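Long-range contacts in GDSL-like protein (Roseburia intestinalis L1-82, PDB 6HFZ), which removes acetyl groups from acetylated mannans as a two-domain esterase of a commensal gut bacterium, with an SGNH-type (GDSL-like) hydrolase domain: residues Leu17-Lys22 with Lys132-Val137; Asp94-Glu99 with Arg126-Ser131; Ile11-Cys16 with Ile158-Asn163; Asp25-Gly30 with Pro68-Thr73. All coordinates share one frame; numbering follows the deposited sequence.

Interaction 1: Leu17-Lys22 with Lys132-Val137; sequences LYRLKK and KTKPAV
Arg19 reaches from the first turn of helix 18-28 across the start of strand 136-141, and its guanidinium ends beside the backbone of Lys134 and Pro135. Its CB rests on Ala136, 3.8 Å from the CA of that residue. From there the chain runs fully extended from CG to NE, which carries CD past the carbonyl oxygen of Pro135 and brings NH1 back to the same atom. NH1 donates to Pro135 O at 2.8 Å with an N-H...O angle of 159°; the acceptor lies in the guanidinium plane, while the donor stands above the carbonyl plane. Here helix 18-28 packs against the central, largely parallel sheet of the SGNH hydrolase fold. Small Ala136 suits the site because its methyl leaves room for the helix backbone, lying 3.7 Å from Leu20 N and 4.2 Å from Leu20 CB. Lys134 CB lies over the rim of one face of the guanidinium, 3.8 Å above its plane, and Lys134 CD comes within 3.7 Å of Arg19 NH2. Bends at chi2 and chi4 turn the ammonium away, leaving Lys134 NZ 5.7 Å from Arg19 NH2. The arginine charge is answered by a salt bridge from NE to Glu223, and NH1 also donates to Tyr129 O.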
loop_
_atom_site.group_PDB
_atom_site.type_symbol
_atom_site.label_atom_id
_atom_site.label_comp_id
_atom_site.label_asym_id
_atom_site.label_seq_id
_atom_site.Cartn_x
_atom_site.Cartn_y
_atom_site.Cartn_z
ATOM N N LEU A 17 14.299 -7.764 -17.389
ATOM C CA LEU A 17 13.906 -6.434 -17.901
ATOM C C LEU A 17 13.040 -6.484 -19.166
ATOM O O LEU A 17 12.807 -5.458 -19.817
ATOM C CB LEU A 17 15.194 -5.641 -18.163
ATOM C CG LEU A 17 16.138 -5.583 -16.964
ATOM C CD1 LEU A 17 17.464 -4.982 -17.389
ATOM C CD2 LEU A 17 15.497 -4.798 -15.820
ATOM N N TYR A 18 12.565 -7.667 -19.538
ATOM C CA TYR A 18 11.725 -7.819 -20.721
ATOM C C TYR A 18 10.595 -6.782 -20.765
ATOM O O TYR A 18 10.440 -6.056 -21.760
ATOM C CB TYR A 18 11.204 -9.253 -20.777
ATOM C CG TYR A 18 10.273 -9.517 -21.933
ATOM C CD1 TYR A 18 10.737 -9.526 -23.238
ATOM C CD2 TYR A 18 8.926 -9.739 -21.718
ATOM C CE1 TYR A 18 9.884 -9.782 -24.300
ATOM C CE2 TYR A 18 8.055 -9.979 -22.763
ATOM C CZ TYR A 18 8.539 -10.006 -24.056
ATOM O OH TYR A 18 7.683 -10.260 -25.074
ATOM N N ARG A 19 9.722 -6.753 -19.747
ATOM C CA ARG A 19 8.545 -5.887 -19.806
ATOM C C ARG A 19 8.947 -4.413 -19.798
ATOM O O ARG A 19 8.413 -3.576 -20.521
ATOM C CB ARG A 19 7.627 -6.152 -18.606
ATOM C CG ARG A 19 6.847 -7.450 -18.698
ATOM C CD ARG A 19 5.810 -7.531 -17.592
ATOM N NE ARG A 19 5.160 -8.832 -17.568
ATOM C CZ ARG A 19 4.067 -9.103 -16.865
ATOM N NH1 ARG A 19 3.500 -8.148 -16.141
ATOM N NH2 ARG A 19 3.564 -10.329 -16.886
ATOM N N LEU A 20 9.912 -4.084 -18.928
ATOM C CA LEU A 20 10.321 -2.701 -18.805
ATOM C C LEU A 20 10.926 -2.204 -20.136
ATOM O O LEU A 20 10.651 -1.086 -20.589
ATOM C CB LEU A 20 11.309 -2.640 -17.637
ATOM C CG LEU A 20 11.870 -1.275 -17.313
ATOM C CD1 LEU A 20 10.778 -0.196 -17.308
ATOM C CD2 LEU A 20 12.566 -1.338 -15.956
ATOM N N LYS A 21 11.670 -3.081 -20.818
ATOM C CA LYS A 21 12.295 -2.676 -22.063
ATOM C C LYS A 21 11.212 -2.580 -23.148
ATOM O O LYS A 21 11.298 -1.710 -23.999
ATOM C CB LYS A 21 13.427 -3.626 -22.444
ATOM C CG LYS A 21 14.759 -3.326 -21.762
ATOM C CD LYS A 21 15.748 -4.457 -21.900
ATOM C CE LYS A 21 17.166 -4.076 -21.540
ATOM N NZ LYS A 21 18.103 -5.204 -21.799
ATOM N N LYS A 22 10.188 -3.441 -23.090
ATOM C CA LYS A 22 9.069 -3.332 -24.037
ATOM C C LYS A 22 8.354 -1.990 -23.857
ATOM O O LYS A 22 7.979 -1.338 -24.819
ATOM C CB LYS A 22 8.095 -4.492 -23.866
ATOM C CG LYS A 22 8.423 -5.747 -24.662
ATOM C CD LYS A 22 7.258 -6.756 -24.760
ATOM C CE LYS A 22 5.876 -6.126 -24.866
ATOM N NZ LYS A 22 4.810 -7.116 -25.164
ATOM N N LYS A 132 -4.446 -7.648 -16.661
ATOM C CA LYS A 132 -4.715 -7.623 -18.104
ATOM C C LYS A 132 -3.631 -6.905 -18.907
ATOM O O LYS A 132 -3.253 -7.414 -19.981
ATOM C CB LYS A 132 -6.072 -6.964 -18.369
ATOM C CG LYS A 132 -6.519 -7.023 -19.826
ATOM C CD LYS A 132 -7.957 -6.563 -20.063
ATOM C CE LYS A 132 -8.247 -5.148 -19.590
ATOM N NZ LYS A 132 -8.925 -5.126 -18.268
ATOM N N THR A 133 -3.144 -5.745 -18.424
ATOM C CA THR A 133 -2.186 -4.947 -19.184
ATOM C C THR A 133 -0.749 -5.471 -19.014
ATOM O O THR A 133 0.162 -4.934 -19.688
ATOM C CB THR A 133 -2.280 -3.455 -18.862
ATOM O OG1 THR A 133 -1.766 -3.271 -17.536
ATOM C CG2 THR A 133 -3.691 -2.906 -18.968
ATOM N N LYS A 134 -0.521 -6.512 -18.194
ATOM C CA LYS A 134 0.815 -7.151 -18.045
ATOM C C LYS A 134 1.862 -6.063 -17.847
ATOM O O LYS A 134 2.863 -5.978 -18.578
ATOM C CB LYS A 134 1.164 -8.018 -19.260
ATOM C CG LYS A 134 0.190 -9.169 -19.527
ATOM C CD LYS A 134 0.259 -10.222 -18.467
ATOM C CE LYS A 134 -0.475 -11.504 -18.798
ATOM N NZ LYS A 134 -1.872 -11.413 -18.325
ATOM N N PRO A 135 1.671 -5.196 -16.841
ATOM C CA PRO A 135 2.575 -4.068 -16.629
ATOM C C PRO A 135 3.996 -4.469 -16.213
ATOM O O PRO A 135 4.193 -5.471 -15.577
ATOM C CB PRO A 135 1.914 -3.302 -15.481
ATOM C CG PRO A 135 1.198 -4.376 -14.724
ATOM C CD PRO A 135 0.627 -5.272 -15.804
ATOM N N ALA A 136 4.975 -3.663 -16.638
ATOM C CA ALA A 136 6.295 -3.683 -16.049
ATOM C C ALA A 136 6.150 -3.269 -14.583
ATOM O O ALA A 136 5.426 -2.313 -14.276
ATOM C CB ALA A 136 7.223 -2.744 -16.770
ATOM N N VAL A 137 6.798 -4.032 -13.711
ATOM C CA VAL A 137 6.738 -3.789 -12.267
ATOM C C VAL A 137 8.163 -3.560 -11.763
ATOM O O VAL A 137 9.072 -4.316 -12.111
ATOM C CB VAL A 137 6.088 -4.971 -11.542
ATOM C CG1 VAL A 137 6.100 -4.801 -10.020
ATOM C CG2 VAL A 137 4.669 -5.232 -12.023
#

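Interaction 2: Asp94-Glu99 with Arg126-Ser131; sequences DLLSKE and RKVYTS
Leu95 and Leu96, on helix 84-96, meet the last turn of helix 115-129, two helices of the alpha/beta SGNH hydrolase fold joined through strand 102-106. The deeper part belongs to Leu95 and Val128, both buried: Leu95 CD2 lies 3.9 Å from Val128 CG2, and the two side chains cross at about a right angle. Val103 of the sheet touches both, so branched apolar residues suit this place between helices and strand. Leu96, though partly exposed, packs most closely, against Lys127, Val128 and Ser131. Its CG is anti to the carbonyl carbon (chi1 -59°); CD1 meets Lys127 CG at 3.9 Å, and both methyls rest on Ser131, CD2 the closer. Lys127 lends only its aliphatic part to the leucine; a bend at chi3 takes its ammonium on to the carbonyl oxygens of Glu236 and Val88. The loose side lies beyond Leu96, where the chain leaves the contact in a type I beta turn, Leu96 to Glu99, whose exposed later residues do not touch the other segment. No hydrogen bond crosses between the segments. The hydroxyl that Leu96 CD2 touches is occupied within its own segment: Ser131 OG, 3.6 Å from that methyl, donates to Val128 O at 2.7 Å, on the same face of that carbonyl as Ser131 N.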
loop_
_atom_site.group_PDB
_atom_site.type_symbol
_atom_site.label_atom_id
_atom_site.label_comp_id
_atom_site.label_asym_id
_atom_site.label_seq_id
_atom_site.Cartn_x
_atom_site.Cartn_y
_atom_site.Cartn_z
ATOM N N ASP A 94 -8.087 1.023 -7.553
ATOM C CA ASP A 94 -7.251 2.219 -7.439
ATOM C C ASP A 94 -6.162 2.257 -8.522
ATOM O O ASP A 94 -5.595 3.319 -8.810
ATOM C CB ASP A 94 -6.603 2.267 -6.046
ATOM C CG ASP A 94 -7.560 2.512 -4.884
ATOM O OD1 ASP A 94 -8.778 2.685 -5.161
ATOM O OD2 ASP A 94 -7.090 2.625 -3.706
ATOM N N LEU A 95 -5.788 1.090 -9.034
ATOM C CA LEU A 95 -4.643 0.927 -9.939
ATOM C C LEU A 95 -5.045 0.246 -11.250
ATOM O O LEU A 95 -4.856 0.797 -12.338
ATOM C CB LEU A 95 -3.570 0.089 -9.237
ATOM C CG LEU A 95 -2.332 -0.254 -10.070
ATOM C CD1 LEU A 95 -1.552 1.002 -10.450
ATOM C CD2 LEU A 95 -1.399 -1.209 -9.340
ATOM N N LEU A 96 -5.510 -1.001 -11.170
ATOM C CA LEU A 96 -5.625 -1.834 -12.370
ATOM C C LEU A 96 -6.716 -1.301 -13.311
ATOM O O LEU A 96 -6.567 -1.444 -14.522
ATOM C CB LEU A 96 -5.879 -3.292 -11.990
ATOM C CG LEU A 96 -4.792 -3.930 -11.122
ATOM C CD1 LEU A 96 -5.177 -5.362 -10.801
ATOM C CD2 LEU A 96 -3.413 -3.839 -11.764
ATOM N N SER A 97 -7.763 -0.690 -12.751
ATOM C CA SER A 97 -8.813 -0.014 -13.500
ATOM C C SER A 97 -8.232 1.119 -14.365
ATOM O O SER A 97 -8.897 1.504 -15.338
ATOM C CB SER A 97 -9.911 0.511 -12.562
ATOM O OG SER A 97 -9.464 1.598 -11.765
ATOM N N LYS A 98 -7.032 1.645 -14.033
ATOM C CA LYS A 98 -6.432 2.749 -14.790
ATOM C C LYS A 98 -5.527 2.223 -15.918
ATOM O O LYS A 98 -4.877 3.041 -16.610
ATOM C CB LYS A 98 -5.608 3.693 -13.909
ATOM C CG LYS A 98 -6.173 4.071 -12.551
ATOM C CD LYS A 98 -7.567 4.615 -12.564
ATOM C CE LYS A 98 -7.871 5.398 -11.298
ATOM N NZ LYS A 98 -9.315 5.687 -11.166
ATOM N N GLU A 99 -5.437 0.901 -16.070
ATOM C CA GLU A 99 -4.721 0.242 -17.182
ATOM C C GLU A 99 -3.249 0.645 -17.212
ATOM O O GLU A 99 -2.728 1.142 -18.211
ATOM C CB GLU A 99 -5.380 0.558 -18.530
ATOM C CG GLU A 99 -6.782 -0.026 -18.642
ATOM C CD GLU A 99 -7.525 0.448 -19.887
ATOM O OE1 GLU A 99 -7.925 -0.416 -20.680
ATOM O OE2 GLU A 99 -7.724 1.684 -20.048
ATOM N N ARG A 126 1.612 -10.795 -7.351
ATOM C CA ARG A 126 0.937 -11.733 -8.284
ATOM C C ARG A 126 -0.230 -11.040 -8.998
ATOM O O ARG A 126 -0.365 -11.148 -10.224
ATOM C CB ARG A 126 0.495 -13.009 -7.578
ATOM C CG ARG A 126 1.658 -13.887 -7.146
ATOM C CD ARG A 126 1.200 -15.106 -6.406
ATOM N NE ARG A 126 0.466 -15.986 -7.308
ATOM C CZ ARG A 126 1.011 -16.987 -7.996
ATOM N NH1 ARG A 126 2.322 -17.172 -7.990
ATOM N NH2 ARG A 126 0.212 -17.827 -8.655
ATOM N N LYS A 127 -1.095 -10.337 -8.254
ATOM C CA LYS A 127 -2.279 -9.729 -8.852
ATOM C C LYS A 127 -1.871 -8.693 -9.901
ATOM O O LYS A 127 -2.480 -8.555 -10.940
ATOM C CB LYS A 127 -3.169 -9.119 -7.767
ATOM C CG LYS A 127 -4.341 -8.251 -8.244
ATOM C CD LYS A 127 -5.317 -7.854 -7.176
ATOM C CE LYS A 127 -6.178 -9.001 -6.712
ATOM N NZ LYS A 127 -6.803 -8.759 -5.385
ATOM N N VAL A 128 -0.908 -7.825 -9.556
ATOM C CA VAL A 128 -0.522 -6.768 -10.501
ATOM C C VAL A 128 0.185 -7.369 -11.721
ATOM O O VAL A 128 -0.085 -6.982 -12.870
ATOM C CB VAL A 128 0.316 -5.683 -9.794
ATOM C CG1 VAL A 128 0.901 -4.695 -10.780
ATOM C CG2 VAL A 128 -0.472 -4.968 -8.701
ATOM N N TYR A 129 1.091 -8.305 -11.495
ATOM C CA TYR A 129 1.970 -8.840 -12.526
ATOM C C TYR A 129 1.135 -9.624 -13.557
ATOM O O TYR A 129 1.413 -9.555 -14.743
ATOM C CB TYR A 129 3.046 -9.713 -11.897
ATOM C CG TYR A 129 4.099 -10.275 -12.824
ATOM C CD1 TYR A 129 5.074 -9.471 -13.405
ATOM C CD2 TYR A 129 4.087 -11.615 -13.177
ATOM C CE1 TYR A 129 6.061 -10.011 -14.224
ATOM C CE2 TYR A 129 5.079 -12.169 -13.986
ATOM C CZ TYR A 129 6.067 -11.362 -14.509
ATOM O OH TYR A 129 7.077 -11.897 -15.270
ATOM N N THR A 130 0.099 -10.325 -13.091
ATOM C CA THR A 130 -0.753 -11.126 -14.011
ATOM C C THR A 130 -1.995 -10.371 -14.493
ATOM O O THR A 130 -2.852 -10.951 -15.248
ATOM C CB THR A 130 -1.128 -12.467 -13.382
ATOM O OG1 THR A 130 -1.983 -12.170 -12.279
ATOM C CG2 THR A 130 0.092 -13.248 -12.952
ATOM N N SER A 131 -2.135 -9.094 -14.168
ATOM C CA SER A 131 -3.307 -8.311 -14.615
ATOM C C SER A 131 -3.318 -8.139 -16.145
ATOM O O SER A 131 -2.319 -8.399 -16.845
ATOM C CB SER A 131 -3.372 -6.979 -13.929
ATOM O OG SER A 131 -2.255 -6.170 -14.264
#

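Interaction 3: Ile11-Cys16 with Ile158-Asn163; sequences IANRGC and IARHYN
Cys16 N donates to Asn163 O at 2.8 Å in a nearly straight bond, with the donor above the carbonyl plane. The acceptor sits where the chain leaves helix 152-161 through a Schellman motif, with Asn163 at positive phi. Asparagine is one of the residues that tolerate such a left-handed conformation. Gly15, also at positive phi, brings its CA to 3.4 Å from Asn163 O, an approach with little room for a side chain. Asn13 holds CG anti to its backbone nitrogen (chi1 -161°), which sends the amide toward the helix end. There OD1 lies 3.7 Å from Arg160 CG, and the amide plane stands almost perpendicular to the guanidinium plane. ND2 donates to a water at 3.0 Å that in turn donates to Asn163 OD1 at 2.9 Å, and it also binds Leu164 O. A second water links Ala12 O with Arg160 NH1, weakly on the arginine side. Water is thus part of this surface contact, and polar residues suit it. The edge strand 11-13 pairs with strand 166-168, with a classic beta bulge where Ala12 and Asn13 both face Ala166, while the following loop crosses the end of helix 152-161, before helix 18-28 begins.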
loop_
_atom_site.group_PDB
_atom_site.type_symbol
_atom_site.label_atom_id
_atom_site.label_comp_id
_atom_site.label_asym_id
_atom_site.label_seq_id
_atom_site.Cartn_x
_atom_site.Cartn_y
_atom_site.Cartn_z
ATOM N N ILE A 11 20.792 -1.068 -6.795
ATOM C CA ILE A 11 20.109 -2.132 -7.541
ATOM C C ILE A 11 20.093 -3.384 -6.670
ATOM O O ILE A 11 21.064 -4.093 -6.579
ATOM C CB ILE A 11 20.755 -2.355 -8.923
ATOM C CG1 ILE A 11 20.803 -1.056 -9.722
ATOM C CG2 ILE A 11 20.038 -3.483 -9.679
ATOM C CD1 ILE A 11 21.829 -1.038 -10.825
ATOM N N ALA A 12 18.959 -3.616 -5.999
ATOM C CA ALA A 12 18.757 -4.657 -5.079
ATOM C C ALA A 12 18.497 -5.958 -5.838
ATOM O O ALA A 12 18.811 -7.019 -5.306
ATOM C CB ALA A 12 17.581 -4.348 -4.171
ATOM N N ASN A 13 17.859 -5.847 -7.003
ATOM C CA ASN A 13 17.615 -6.992 -7.885
ATOM C C ASN A 13 17.529 -6.457 -9.318
ATOM O O ASN A 13 16.758 -5.587 -9.633
ATOM C CB ASN A 13 16.357 -7.789 -7.513
ATOM C CG ASN A 13 16.356 -9.193 -8.095
ATOM O OD1 ASN A 13 17.364 -9.901 -8.006
ATOM N ND2 ASN A 13 15.270 -9.620 -8.719
ATOM N N ARG A 14 18.342 -6.999 -10.226
ATOM C CA ARG A 14 18.256 -6.548 -11.608
ATOM C C ARG A 14 16.950 -7.073 -12.215
ATOM O O ARG A 14 16.263 -6.355 -12.968
ATOM C CB ARG A 14 19.492 -7.016 -12.401
ATOM C CG ARG A 14 19.325 -6.879 -13.909
ATOM C CD ARG A 14 20.440 -7.505 -14.749
ATOM N NE ARG A 14 20.323 -7.155 -16.164
ATOM C CZ ARG A 14 19.568 -7.806 -17.050
ATOM N NH1 ARG A 14 18.735 -8.767 -16.664
ATOM N NH2 ARG A 14 19.659 -7.491 -18.332
ATOM N N GLY A 15 16.675 -8.334 -11.924
ATOM C CA GLY A 15 15.470 -9.020 -12.389
ATOM C C GLY A 15 15.473 -9.198 -13.891
ATOM O O GLY A 15 16.484 -9.008 -14.538
ATOM N N CYS A 16 14.308 -9.539 -14.435
ATOM C CA CYS A 16 14.137 -9.686 -15.880
ATOM C C CYS A 16 13.596 -8.365 -16.413
ATOM O O CYS A 16 12.574 -7.852 -15.890
ATOM C CB CYS A 16 13.188 -10.838 -16.168
ATOM S SG CYS A 16 12.619 -10.895 -17.889
ATOM N N ILE A 158 10.375 -11.899 -2.495
ATOM C CA ILE A 158 9.368 -11.861 -3.563
ATOM C C ILE A 158 9.971 -11.321 -4.856
ATOM O O ILE A 158 9.682 -11.855 -5.940
ATOM C CB ILE A 158 8.120 -11.056 -3.130
ATOM C CG1 ILE A 158 7.487 -11.668 -1.885
ATOM C CG2 ILE A 158 7.135 -10.908 -4.281
ATOM C CD1 ILE A 158 7.275 -13.192 -1.939
ATOM N N ALA A 159 10.799 -10.273 -4.770
ATOM C CA ALA A 159 11.478 -9.751 -5.927
ATOM C C ALA A 159 12.245 -10.862 -6.664
ATOM O O ALA A 159 12.151 -10.937 -7.891
ATOM C CB ALA A 159 12.421 -8.644 -5.535
ATOM N N ARG A 160 12.984 -11.688 -5.927
ATOM C CA ARG A 160 13.881 -12.684 -6.559
ATOM C C ARG A 160 13.007 -13.839 -7.085
ATOM O O ARG A 160 13.274 -14.380 -8.195
ATOM C CB ARG A 160 14.949 -13.114 -5.543
ATOM C CG ARG A 160 16.036 -12.070 -5.311
ATOM C CD ARG A 160 17.158 -12.550 -4.408
ATOM N NE ARG A 160 16.698 -12.971 -3.109
ATOM C CZ ARG A 160 16.568 -12.166 -2.062
ATOM N NH1 ARG A 160 16.807 -10.859 -2.162
ATOM N NH2 ARG A 160 16.265 -12.716 -0.909
ATOM N N HIS A 161 11.938 -14.161 -6.344
ATOM C CA HIS A 161 11.016 -15.276 -6.724
ATOM C C HIS A 161 10.406 -14.997 -8.109
ATOM O O HIS A 161 10.273 -15.925 -8.927
ATOM C CB HIS A 161 9.928 -15.542 -5.687
ATOM C CG HIS A 161 9.219 -16.853 -5.890
ATOM N ND1 HIS A 161 9.860 -18.051 -5.701
ATOM C CD2 HIS A 161 7.949 -17.146 -6.273
ATOM C CE1 HIS A 161 9.023 -19.046 -5.965
ATOM N NE2 HIS A 161 7.828 -18.521 -6.293
ATOM N N TYR A 162 10.058 -13.739 -8.395
ATOM C CA TYR A 162 9.329 -13.378 -9.668
ATOM C C TYR A 162 10.271 -12.746 -10.682
ATOM O O TYR A 162 9.784 -12.325 -11.725
ATOM C CB TYR A 162 8.110 -12.492 -9.380
ATOM C CG TYR A 162 7.085 -13.268 -8.603
ATOM C CD1 TYR A 162 6.266 -14.154 -9.272
ATOM C CD2 TYR A 162 7.002 -13.221 -7.218
ATOM C CE1 TYR A 162 5.360 -14.955 -8.601
ATOM C CE2 TYR A 162 6.075 -13.999 -6.536
ATOM C CZ TYR A 162 5.258 -14.878 -7.234
ATOM O OH TYR A 162 4.377 -15.709 -6.582
ATOM N N ASN A 163 11.576 -12.630 -10.358
ATOM C CA ASN A 163 12.563 -11.985 -11.240
ATOM C C ASN A 163 12.169 -10.537 -11.537
ATOM O O ASN A 163 12.229 -10.079 -12.700
ATOM C CB ASN A 163 12.767 -12.843 -12.488
ATOM C CG ASN A 163 13.558 -14.092 -12.159
ATOM O OD1 ASN A 163 14.738 -14.002 -11.840
ATOM N ND2 ASN A 163 12.932 -15.256 -12.197
HETATM O O HOH W 1 16.330 -8.746 -4.369
HETATM O O HOH W 2 15.782 -12.379 -9.700
HETATM O O HOH W 3 10.029 -8.476 -14.850
#

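Interaction 4: Asp25-Gly30 with Pro68-Thr73; sequences DRAKAG and PQADFT
Gln69 lies across the C-terminal end of helix 18-28 and takes hold of it through its amide. Its CB points toward the helix, and CG stands between the backbone N and the carbonyl carbon (chi1 55°), which places CG against two helix carbonyls, 3.5 Å from Lys28 O and 3.6 Å from Ala27 O. A bend at chi2 (-86°) then brings the amide over to Lys28 O: CD stays 3.8 Å from that oxygen, and at the tip NE2 donates to Lys28 O at 3.1 Å. The bond is fairly straight at hydrogen (165°), but the donor comes from the side of the carbonyl, not from its end. Lys28 O lies in the amide plane of Gln69, while the donor is slightly tilted from the carbonyl plane. Next in the chain, Ala70 sets its methyl 3.5 Å from Ala27 O, and Gly30 C packs against Ala70 CA. Gly30, at positive phi, closes the helix in a Schellman motif, a conformation that glycine adopts easily. Deeper in, Ala27 CB lies 4.0 Å from Phe72 CZ at an oblique approach to the ring, and Leu33 and Phe67 also touch Ala27. The contact joins the end of helix 18-28 to the outermost strand 71-78 of the SGNH hydrolase sheet, which pairs with strand 32-39. Carbonyls in a helix's last turn lack the amide donors that a further turn would supply; the side-chain amide of Gln69 provides one for Lys28 O, and being neutral it adds no charge at this exposed surface, while small alanines and an aromatic ring fill the inner side.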
loop_
_atom_site.group_PDB
_atom_site.type_symbol
_atom_site.label_atom_id
_atom_site.label_comp_id
_atom_site.label_asym_id
_atom_site.label_seq_id
_atom_site.Cartn_x
_atom_site.Cartn_y
_atom_site.Cartn_z
ATOM N N ASP A 25 10.343 0.732 -25.451
ATOM C CA ASP A 25 10.262 0.617 -26.905
ATOM C C ASP A 25 8.961 1.240 -27.394
ATOM O O ASP A 25 8.946 1.859 -28.435
ATOM C CB ASP A 25 10.352 -0.833 -27.390
ATOM C CG ASP A 25 11.758 -1.399 -27.355
ATOM O OD1 ASP A 25 12.703 -0.598 -27.387
ATOM O OD2 ASP A 25 11.896 -2.624 -27.272
ATOM N N ARG A 26 7.870 1.057 -26.631
ATOM C CA ARG A 26 6.607 1.681 -26.942
ATOM C C ARG A 26 6.730 3.198 -26.820
ATOM O O ARG A 26 6.171 3.944 -27.637
ATOM C CB ARG A 26 5.516 1.100 -26.029
ATOM C CG ARG A 26 5.099 -0.298 -26.475
ATOM C CD ARG A 26 4.247 -1.063 -25.470
ATOM N NE ARG A 26 2.973 -0.409 -25.188
ATOM C CZ ARG A 26 2.197 -0.657 -24.124
ATOM N NH1 ARG A 26 2.596 -1.507 -23.199
ATOM N NH2 ARG A 26 1.035 -0.038 -23.985
ATOM N N ALA A 27 7.442 3.664 -25.786
ATOM C CA ALA A 27 7.635 5.125 -25.547
ATOM C C ALA A 27 8.436 5.727 -26.702
ATOM O O ALA A 27 8.149 6.828 -27.181
ATOM C CB ALA A 27 8.372 5.335 -24.247
ATOM N N LYS A 28 9.440 4.982 -27.142
ATOM C CA LYS A 28 10.349 5.452 -28.210
ATOM C C LYS A 28 9.532 5.631 -29.504
ATOM O O LYS A 28 9.715 6.642 -30.242
ATOM C CB LYS A 28 11.493 4.444 -28.339
ATOM C CG LYS A 28 12.678 4.910 -29.172
ATOM C CD LYS A 28 13.898 4.021 -28.966
ATOM C CE LYS A 28 15.199 4.794 -28.832
ATOM N NZ LYS A 28 15.622 5.375 -30.128
ATOM N N ALA A 29 8.574 4.707 -29.725
ATOM C CA ALA A 29 7.671 4.711 -30.886
ATOM C C ALA A 29 6.552 5.758 -30.751
ATOM O O ALA A 29 5.722 5.900 -31.671
ATOM C CB ALA A 29 7.093 3.336 -31.094
ATOM N N GLY A 30 6.487 6.448 -29.605
ATOM C CA GLY A 30 5.610 7.613 -29.393
ATOM C C GLY A 30 4.204 7.256 -28.921
ATOM O O GLY A 30 3.279 8.070 -29.041
ATOM N N PRO A 68 10.121 12.328 -25.309
ATOM C CA PRO A 68 9.221 13.468 -25.531
ATOM C C PRO A 68 8.111 13.241 -26.578
ATOM O O PRO A 68 7.126 13.995 -26.611
ATOM C CB PRO A 68 10.149 14.606 -25.995
ATOM C CG PRO A 68 11.423 13.925 -26.442
ATOM C CD PRO A 68 11.526 12.645 -25.633
ATOM N N GLN A 69 8.280 12.207 -27.400
ATOM C CA GLN A 69 7.346 11.831 -28.462
ATOM C C GLN A 69 6.147 11.063 -27.877
ATOM O O GLN A 69 5.117 10.971 -28.536
ATOM C CB GLN A 69 8.076 11.021 -29.551
ATOM C CG GLN A 69 8.817 9.774 -29.068
ATOM C CD GLN A 69 10.226 10.008 -28.562
ATOM O OE1 GLN A 69 10.561 11.069 -28.036
ATOM N NE2 GLN A 69 11.082 9.012 -28.725
ATOM N N ALA A 70 6.290 10.478 -26.671
ATOM C CA ALA A 70 5.192 9.692 -26.051
ATOM C C ALA A 70 4.270 10.606 -25.229
ATOM O O ALA A 70 4.656 11.709 -24.833
ATOM C CB ALA A 70 5.770 8.577 -25.220
ATOM N N ASP A 71 3.032 10.140 -25.012
ATOM C CA ASP A 71 2.052 10.793 -24.128
ATOM C C ASP A 71 1.899 9.995 -22.825
ATOM O O ASP A 71 1.392 8.888 -22.827
ATOM C CB ASP A 71 0.685 10.883 -24.801
ATOM C CG ASP A 71 0.653 11.978 -25.843
ATOM O OD1 ASP A 71 0.787 13.152 -25.442
ATOM O OD2 ASP A 71 0.547 11.638 -27.048
ATOM N N PHE A 72 2.328 10.581 -21.720
ATOM C CA PHE A 72 2.273 9.849 -20.443
ATOM C C PHE A 72 1.167 10.394 -19.543
ATOM O O PHE A 72 0.951 11.622 -19.477
ATOM C CB PHE A 72 3.613 9.941 -19.723
ATOM C CG PHE A 72 4.751 9.289 -20.456
ATOM C CD1 PHE A 72 4.896 7.905 -20.411
ATOM C CD2 PHE A 72 5.662 10.043 -21.194
ATOM C CE1 PHE A 72 5.966 7.280 -21.027
ATOM C CE2 PHE A 72 6.734 9.414 -21.797
ATOM C CZ PHE A 72 6.867 8.049 -21.748
ATOM N N THR A 73 0.556 9.459 -18.783
ATOM C CA THR A 73 -0.463 9.732 -17.801
ATOM C C THR A 73 0.067 9.302 -16.421
ATOM O O THR A 73 0.593 8.212 -16.324
ATOM C CB THR A 73 -1.771 8.992 -18.111
ATOM O OG1 THR A 73 -2.225 9.453 -19.389
ATOM C CG2 THR A 73 -2.866 9.262 -17.098
#

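Overall arrangement
Interactions 1 and 4 hold the two ends of helix 18-28 against the same six-stranded sheet, their centres about 14 Å apart. Interaction 1 is largely buried and relies on an arginine that spans helix and strand, whereas interaction 4 lies at the surface and combines one neutral amide bond with small apolar contacts. Interaction 2, partly buried, makes only van der Waals contacts across its segments, mostly apolar; it touches interaction 1 where Pro135 packs on Val128. Interaction 3, also at the surface, depends on a backbone bond and waters, and meets interaction 2 through Arg126 NH1 and Tyr162 OH. Interactions 3 and 4 lie farthest apart, their centres about 26 Å from each other, and reach opposite edge strands, 11-13 and 71-78.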